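Local coordinates for multiple antibiotic resistance protein MarR (Escherichia coli, PDB 1JGS) that represses the marRAB operon by binding its marO operator DNA, so controlling genes of antibiotic resistance and oxidative stress defence, at residues A35-L40 and M68-L72; L40-R44 and L91-T95. All blocks are in the same frame, centred on the assembly; numbering follows the deposited sequence.

Contact 1: A35-L40 and M68-L72; sequences AQFKVL and MLDRL. With SAL (2-hydroxybenzoic acid), chain C.
Gln36 and Met68 cross on one side of the bound salicylate, whose ring and carboxylate lie nearly in one plane. Met68 covers one face of this flat molecule: its methyl CE lies over the ring, 3.6 Å from C1, and its sulfur faces the carboxylate carbon. Ala35 reaches the same face nearer its margin, with CB 3.2 Å from C5, a tight approach. At the O1' end of the carboxylate, tilted out of its plane toward the Met68 side, the Gln36 amide arrives, its own plane turned about 67° from that of the carboxylate, and NE2 gives a nearly straight hydrogen bond to O1' (2.6 Å, 169° at the hydrogen). Gln36 OE1 accepts from Lys75, which fixes the flip of the amide. The Arg71 guanidinium stands obliquely to O1' without a close pairing.

Met68 reaches the ligand by a bent chain: CG leaves anti to the backbone N (chi1 165°), and turns at chi2 and chi3 bring CE against the start of helix 34-46, 3.5 Å from the carbonyl carbon of Ala35. Gln36 CG packs on Met68 SD at 3.6 Å. Farther from the ligand the contact is wholly apolar. Val39 splits its branches, CG2 running past Met68 CG while CG1 meets Leu72 CD1 at 3.5 Å; the other Leu72 methyl, CD2, rests against Gln36 CG. Trp77 touches Gln36, Leu40 and Leu72.

Segments 35-40 and 68-72 run almost perpendicular, their axes 10.9 Å apart at closest approach. Helix 62-74 is the recognition helix of the winged helix-turn-helix. The ligand, probably a carboxylate anion, spans side chains of both helices; a neutral N-H from Gln36 meets it, and the Arg71 guanidinium would probably favour the negative charge, consistent with salicylate influencing how the recognition helix is held.

Contact 2: L40-R44 and L91-T95; sequences LCSIR and LVKLT
Leu94 fits among Leu40, Ile43 and Arg44 of helix 34-46, and its two methyls divide the work. CD2 presses on Leu40 CD2 at 3.4 Å, tighter than normal carbon contact, and also touches Ile43 CG2, while CD1 faces the helix backbone, 3.8 Å from Leu40 O and 4.0 Å from Arg44 CB. Next to it, Ile43 is directed toward the strand. With chi1 at -68°, its CG2 stands anti to the backbone N and is set down on the strand backbone, 3.5 Å from Val92 O and 3.6 Å from Lys93 CA. The other arm of Ile43 brings CD1 to Val92 CG2 (3.7 Å), the two side chains crossing at about a right angle.

Strand 90-94 pairs antiparallel with 78-82 to form the wing of the winged helix-turn-helix, and here the end of the wing nearest helix 96-118 is packed against helix 34-46. Segment 40-44 crosses strand residues 91-94 at -107°, the two short axes 7.8 Å apart, close enough for a methyl to rest on the strand backbone.

Outward from this apolar layer, Leu54 adds to the cover of Ile43, and Pro51 to that of Val92; Val78 and Cys102 pack on Leu40. Lys93 leaves the strand in the direction away from the helix and bends back so that NZ donates to Leu94 O (3.2 Å). The extended Arg44 chain ends in a salt bridge to Glu103 of helix 96-118. Thr95 caps the start of that helix, its OG1 bonded to Gly98 N and also to Gly76 O.

In the fold
Helix 34-46 is common to both contacts, and Leu40 belongs to each. Their centres lie about 9 Å apart, and they touch where Leu69 of contact 1 meets Ile43 of contact 2 (CD2 to CD1, 4.2 Å). Along the chain the helix comes first, then 68-72 on helix 62-74, then 91-95 at the end of the wing strand 90-94, immediately before helix 96-118. One helix therefore packs the recognition helix through its first half and the wing through its second half, the two meeting at Leu40, tying both DNA-facing elements of the winged helix domain to one core. A shift of helix 34-46 could plausibly be felt by both.

Contact 1: A35-L40 and M68-L72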
ATOM      1  N   ALA A  35       8.957  -5.574  -2.995  1.00 36.96           N
ATOM      2  CA  ALA A  35       7.839  -6.350  -3.512  1.00 36.96           C
ATOM      3  C   ALA A  35       8.066  -7.851  -3.343  1.00 36.96           C
ATOM      4  O   ALA A  35       7.144  -8.571  -2.958  1.00 36.96           O
ATOM      5  CB  ALA A  35       7.581  -6.007  -4.978  1.00 24.45           C
ATOM      6  N   GLN A  36       9.282  -8.324  -3.635  1.00 35.44           N
ATOM      7  CA  GLN A  36       9.593  -9.752  -3.471  1.00 35.44           C
ATOM      8  C   GLN A  36       9.435 -10.124  -2.000  1.00 35.44           C
ATOM      9  O   GLN A  36       8.885 -11.180  -1.672  1.00 35.44           O
ATOM     10  CB  GLN A  36      11.026 -10.068  -3.929  1.00 33.78           C
ATOM     11  CG  GLN A  36      11.237 -10.090  -5.445  1.00 33.78           C
ATOM     12  CD  GLN A  36      12.709 -10.192  -5.845  1.00 33.78           C
ATOM     13  OE1 GLN A  36      13.565 -10.575  -5.047  1.00 33.78           O
ATOM     14  NE2 GLN A  36      13.001  -9.861  -7.087  1.00 33.78           N
ATOM     15  N   PHE A  37       9.906  -9.251  -1.112  1.00 35.55           N
ATOM     16  CA  PHE A  37       9.806  -9.508   0.328  1.00 35.55           C
ATOM     17  C   PHE A  37       8.339  -9.628   0.764  1.00 35.55           C
ATOM     18  O   PHE A  37       7.972 -10.553   1.494  1.00 35.55           O
ATOM     19  CB  PHE A  37      10.498  -8.395   1.114  1.00 45.48           C
ATOM     20  CG  PHE A  37      10.458  -8.590   2.598  1.00 45.48           C
ATOM     21  CD1 PHE A  37      10.804  -9.818   3.164  1.00 45.48           C
ATOM     22  CD2 PHE A  37      10.090  -7.545   3.438  1.00 45.48           C
ATOM     23  CE1 PHE A  37      10.786 -10.007   4.543  1.00 45.48           C
ATOM     24  CE2 PHE A  37      10.068  -7.723   4.823  1.00 45.48           C
ATOM     25  CZ  PHE A  37      10.418  -8.962   5.377  1.00 45.48           C
ATOM     26  N   LYS A  38       7.503  -8.707   0.295  1.00 38.60           N
ATOM     27  CA  LYS A  38       6.077  -8.722   0.617  1.00 38.60           C
ATOM     28  C   LYS A  38       5.441 -10.031   0.123  1.00 38.60           C
ATOM     29  O   LYS A  38       4.695 -10.687   0.856  1.00 38.60           O
ATOM     30  CB  LYS A  38       5.377  -7.527  -0.041  1.00 82.69           C
ATOM     31  CG  LYS A  38       5.874  -6.166   0.428  1.00 82.69           C
ATOM     32  CD  LYS A  38       5.238  -5.038  -0.384  1.00 82.69           C
ATOM     33  CE  LYS A  38       5.664  -3.659   0.116  1.00 82.69           C
ATOM     34  NZ  LYS A  38       5.155  -3.369   1.487  1.00 82.69           N
ATOM     35  N   VAL A  39       5.727 -10.412  -1.119  1.00 34.06           N
ATOM     36  CA  VAL A  39       5.174 -11.657  -1.640  1.00 34.06           C
ATOM     37  C   VAL A  39       5.596 -12.848  -0.781  1.00 34.06           C
ATOM     38  O   VAL A  39       4.810 -13.774  -0.591  1.00 34.06           O
ATOM     39  CB  VAL A  39       5.608 -11.907  -3.099  1.00 30.26           C
ATOM     40  CG1 VAL A  39       5.299 -13.341  -3.510  1.00 30.26           C
ATOM     41  CG2 VAL A  39       4.876 -10.931  -4.023  1.00 30.26           C
ATOM     42  N   LEU A  40       6.820 -12.831  -0.254  1.00 42.08           N
ATOM     43  CA  LEU A  40       7.277 -13.945   0.587  1.00 42.08           C
ATOM     44  C   LEU A  40       6.556 -13.971   1.943  1.00 42.08           C
ATOM     45  O   LEU A  40       6.148 -15.027   2.425  1.00 42.08           O
ATOM     46  CB  LEU A  40       8.794 -13.883   0.852  1.00 33.35           C
ATOM     47  CG  LEU A  40       9.829 -14.174  -0.236  1.00 33.35           C
ATOM     48  CD1 LEU A  40      11.224 -14.173   0.402  1.00 33.35           C
ATOM     49  CD2 LEU A  40       9.564 -15.504  -0.894  1.00 33.35           C
ATOM     50  N   MET A  68       6.668 -12.339 -11.245  1.00 37.17           N
ATOM     51  CA  MET A  68       7.220 -12.275  -9.894  1.00 37.17           C
ATOM     52  C   MET A  68       7.416 -13.687  -9.324  1.00 37.17           C
ATOM     53  O   MET A  68       8.480 -14.019  -8.788  1.00 37.17           O
ATOM     54  CB  MET A  68       6.269 -11.491  -8.981  1.00 41.38           C
ATOM     55  CG  MET A  68       6.540 -11.664  -7.493  1.00 41.38           C
ATOM     56  SD  MET A  68       8.078 -10.907  -6.994  1.00 41.38           S
ATOM     57  CE  MET A  68       7.469  -9.233  -6.557  1.00 41.38           C
ATOM     58  N   LEU A  69       6.381 -14.514  -9.433  1.00 30.84           N
ATOM     59  CA  LEU A  69       6.474 -15.865  -8.906  1.00 30.84           C
ATOM     60  C   LEU A  69       7.583 -16.643  -9.623  1.00 30.84           C
ATOM     61  O   LEU A  69       8.337 -17.394  -8.987  1.00 30.84           O
ATOM     62  CB  LEU A  69       5.115 -16.564  -9.018  1.00 25.28           C
ATOM     63  CG  LEU A  69       4.025 -16.059  -8.046  1.00 25.28           C
ATOM     64  CD1 LEU A  69       2.704 -16.767  -8.329  1.00 25.28           C
ATOM     65  CD2 LEU A  69       4.428 -16.355  -6.599  1.00 25.28           C
ATOM     66  N   ASP A  70       7.710 -16.435 -10.936  1.00 31.28           N
ATOM     67  CA  ASP A  70       8.750 -17.122 -11.701  1.00 31.28           C
ATOM     68  C   ASP A  70      10.118 -16.637 -11.245  1.00 31.28           C
ATOM     69  O   ASP A  70      11.036 -17.432 -11.101  1.00 31.28           O
ATOM     70  CB  ASP A  70       8.597 -16.883 -13.207  1.00 35.21           C
ATOM     71  CG  ASP A  70       7.610 -17.855 -13.872  1.00 35.21           C
ATOM     72  OD1 ASP A  70       7.120 -18.805 -13.211  1.00 35.21           O
ATOM     73  OD2 ASP A  70       7.335 -17.668 -15.076  1.00 35.21           O
ATOM     74  N   ARG A  71      10.274 -15.337 -11.022  1.00 31.46           N
ATOM     75  CA  ARG A  71      11.567 -14.846 -10.563  1.00 31.46           C
ATOM     76  C   ARG A  71      11.884 -15.472  -9.202  1.00 31.46           C
ATOM     77  O   ARG A  71      13.014 -15.878  -8.943  1.00 31.46           O
ATOM     78  CB  ARG A  71      11.566 -13.317 -10.442  1.00 37.99           C
ATOM     79  CG  ARG A  71      12.841 -12.713  -9.851  1.00 37.99           C
ATOM     80  CD  ARG A  71      14.099 -13.197 -10.583  1.00 37.99           C
ATOM     81  NE  ARG A  71      14.105 -12.863 -12.012  1.00 37.99           N
ATOM     82  CZ  ARG A  71      14.279 -11.637 -12.497  1.00 37.99           C
ATOM     83  NH1 ARG A  71      14.462 -10.613 -11.668  1.00 37.99           N
ATOM     84  NH2 ARG A  71      14.286 -11.431 -13.809  1.00 37.99           N
ATOM     85  N   LEU A  72      10.887 -15.559  -8.330  1.00 29.78           N
ATOM     86  CA  LEU A  72      11.122 -16.132  -7.001  1.00 29.78           C
ATOM     87  C   LEU A  72      11.516 -17.607  -7.076  1.00 29.78           C
ATOM     88  O   LEU A  72      12.322 -18.082  -6.272  1.00 29.78           O
ATOM     89  CB  LEU A  72       9.886 -15.932  -6.115  1.00 25.32           C
ATOM     90  CG  LEU A  72       9.692 -14.460  -5.702  1.00 25.32           C
ATOM     91  CD1 LEU A  72       8.379 -14.228  -4.988  1.00 25.32           C
ATOM     92  CD2 LEU A  72      10.860 -14.069  -4.830  1.00 25.32           C
TER
HETATM   93  C1' SAL C 257      10.182  -8.819  -9.570  1.00 42.17           C
HETATM   94  O1' SAL C 257      11.328  -9.053  -8.943  1.00 42.17           O
HETATM   95  O2' SAL C 257       9.763  -9.588 -10.481  1.00 42.17           O
HETATM   96  C1  SAL C 257       9.454  -7.611  -9.125  1.00 42.17           C
HETATM   97  C2  SAL C 257       8.173  -7.249  -9.740  1.00 42.17           C
HETATM   98  C3  SAL C 257       7.459  -6.085  -9.320  1.00 42.17           C
HETATM   99  C4  SAL C 257       7.971  -5.254  -8.308  1.00 42.17           C
HETATM  100  C5  SAL C 257       9.362  -5.641  -7.639  1.00 42.17           C
HETATM  101  C6  SAL C 257      10.007  -6.790  -8.088  1.00 42.17           C
HETATM  102  O2  SAL C 257       7.590  -7.994 -10.740  1.00 42.17           O

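Contact 2: L40-R44 and L91-T95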
ATOM      1  N   LEU A  40       6.820 -12.831  -0.254  1.00 42.08           N
ATOM      2  CA  LEU A  40       7.277 -13.945   0.587  1.00 42.08           C
ATOM      3  C   LEU A  40       6.556 -13.971   1.943  1.00 42.08           C
ATOM      4  O   LEU A  40       6.148 -15.027   2.425  1.00 42.08           O
ATOM      5  CB  LEU A  40       8.794 -13.883   0.852  1.00 33.35           C
ATOM      6  CG  LEU A  40       9.829 -14.174  -0.236  1.00 33.35           C
ATOM      7  CD1 LEU A  40      11.224 -14.173   0.402  1.00 33.35           C
ATOM      8  CD2 LEU A  40       9.564 -15.504  -0.894  1.00 33.35           C
ATOM      9  N   CYS A  41       6.407 -12.808   2.559  1.00 47.51           N
ATOM     10  CA  CYS A  41       5.743 -12.744   3.850  1.00 47.51           C
ATOM     11  C   CYS A  41       4.291 -13.188   3.724  1.00 47.51           C
ATOM     12  O   CYS A  41       3.754 -13.839   4.621  1.00 47.51           O
ATOM     13  CB  CYS A  41       5.814 -11.325   4.405  1.00 47.01           C
ATOM     14  SG  CYS A  41       7.490 -10.761   4.746  1.00 47.01           S
ATOM     15  N   SER A  42       3.661 -12.843   2.606  1.00 42.18           N
ATOM     16  CA  SER A  42       2.263 -13.206   2.373  1.00 42.18           C
ATOM     17  C   SER A  42       2.051 -14.695   2.130  1.00 42.18           C
ATOM     18  O   SER A  42       1.060 -15.258   2.567  1.00 42.18           O
ATOM     19  CB  SER A  42       1.705 -12.434   1.177  1.00 30.64           C
ATOM     20  OG  SER A  42       1.758 -11.037   1.405  1.00 30.64           O
ATOM     21  N   ILE A  43       2.970 -15.327   1.405  1.00 41.78           N
ATOM     22  CA  ILE A  43       2.847 -16.747   1.114  1.00 41.78           C
ATOM     23  C   ILE A  43       3.116 -17.503   2.411  1.00 41.78           C
ATOM     24  O   ILE A  43       2.441 -18.481   2.727  1.00 41.78           O
ATOM     25  CB  ILE A  43       3.868 -17.181   0.043  1.00 41.13           C
ATOM     26  CG1 ILE A  43       3.513 -16.538  -1.301  1.00 41.13           C
ATOM     27  CG2 ILE A  43       3.898 -18.698  -0.079  1.00 41.13           C
ATOM     28  CD1 ILE A  43       4.403 -16.981  -2.461  1.00 41.13           C
ATOM     29  N   ARG A  44       4.110 -17.026   3.154  1.00 49.26           N
ATOM     30  CA  ARG A  44       4.480 -17.627   4.417  1.00 49.26           C
ATOM     31  C   ARG A  44       3.262 -17.789   5.337  1.00 49.26           C
ATOM     32  O   ARG A  44       2.847 -18.920   5.652  1.00 49.26           O
ATOM     33  CB  ARG A  44       5.542 -16.765   5.107  1.00 66.71           C
ATOM     34  CG  ARG A  44       5.888 -17.215   6.521  1.00 66.71           C
ATOM     35  CD  ARG A  44       7.007 -16.390   7.117  1.00 66.71           C
ATOM     36  NE  ARG A  44       7.065 -16.591   8.556  1.00 66.71           N
ATOM     37  CZ  ARG A  44       7.846 -15.905   9.384  1.00 66.71           C
ATOM     38  NH1 ARG A  44       8.658 -14.960   8.923  1.00 66.71           N
ATOM     39  NH2 ARG A  44       7.793 -16.149  10.685  1.00 66.71           N
ATOM     40  N   LEU A  91      -0.604 -24.459  -5.936  1.00 30.82           N
ATOM     41  CA  LEU A  91      -0.431 -23.635  -4.759  1.00 30.82           C
ATOM     42  C   LEU A  91       1.035 -23.270  -4.821  1.00 30.82           C
ATOM     43  O   LEU A  91       1.822 -23.926  -5.508  1.00 30.82           O
ATOM     44  CB  LEU A  91      -0.696 -24.432  -3.464  1.00 43.64           C
ATOM     45  CG  LEU A  91      -2.092 -24.984  -3.118  1.00 43.64           C
ATOM     46  CD1 LEU A  91      -1.940 -26.074  -2.079  1.00 43.64           C
ATOM     47  CD2 LEU A  91      -3.019 -23.884  -2.589  1.00 43.64           C
ATOM     48  N   VAL A  92       1.402 -22.215  -4.120  1.00 40.02           N
ATOM     49  CA  VAL A  92       2.789 -21.836  -4.079  1.00 40.02           C
ATOM     50  C   VAL A  92       3.104 -21.728  -2.612  1.00 40.02           C
ATOM     51  O   VAL A  92       2.280 -21.252  -1.825  1.00 40.02           O
ATOM     52  CB  VAL A  92       3.055 -20.482  -4.778  1.00 33.09           C
ATOM     53  CG1 VAL A  92       2.751 -20.599  -6.293  1.00 33.09           C
ATOM     54  CG2 VAL A  92       2.215 -19.392  -4.136  1.00 33.09           C
ATOM     55  N   LYS A  93       4.277 -22.213  -2.236  1.00 35.95           N
ATOM     56  CA  LYS A  93       4.716 -22.144  -0.855  1.00 35.95           C
ATOM     57  C   LYS A  93       6.192 -21.826  -0.918  1.00 35.95           C
ATOM     58  O   LYS A  93       6.821 -21.945  -1.978  1.00 35.95           O
ATOM     59  CB  LYS A  93       4.492 -23.488  -0.162  1.00 43.93           C
ATOM     60  CG  LYS A  93       5.401 -24.604  -0.648  1.00 43.93           C
ATOM     61  CD  LYS A  93       4.962 -25.936  -0.078  1.00 43.93           C
ATOM     62  CE  LYS A  93       6.127 -26.683   0.523  1.00 43.93           C
ATOM     63  NZ  LYS A  93       6.754 -25.918   1.643  1.00 43.93           N
ATOM     64  N   LEU A  94       6.753 -21.424   0.210  1.00 44.66           N
ATOM     65  CA  LEU A  94       8.162 -21.105   0.261  1.00 44.66           C
ATOM     66  C   LEU A  94       8.988 -22.370   0.365  1.00 44.66           C
ATOM     67  O   LEU A  94       8.556 -23.356   0.952  1.00 44.66           O
ATOM     68  CB  LEU A  94       8.464 -20.236   1.474  1.00 32.99           C
ATOM     69  CG  LEU A  94       7.717 -18.902   1.609  1.00 32.99           C
ATOM     70  CD1 LEU A  94       8.427 -18.080   2.691  1.00 32.99           C
ATOM     71  CD2 LEU A  94       7.708 -18.135   0.260  1.00 32.99           C
ATOM     72  N   THR A  95      10.175 -22.347  -0.225  1.00 38.68           N
ATOM     73  CA  THR A  95      11.072 -23.483  -0.117  1.00 38.68           C
ATOM     74  C   THR A  95      11.799 -23.201   1.210  1.00 38.68           C
ATOM     75  O   THR A  95      11.668 -22.096   1.759  1.00 38.68           O
ATOM     76  CB  THR A  95      12.078 -23.487  -1.268  1.00 35.09           C
ATOM     77  OG1 THR A  95      12.780 -22.234  -1.280  1.00 35.09           O
ATOM     78  CG2 THR A  95      11.372 -23.679  -2.600  1.00 35.09           C
TER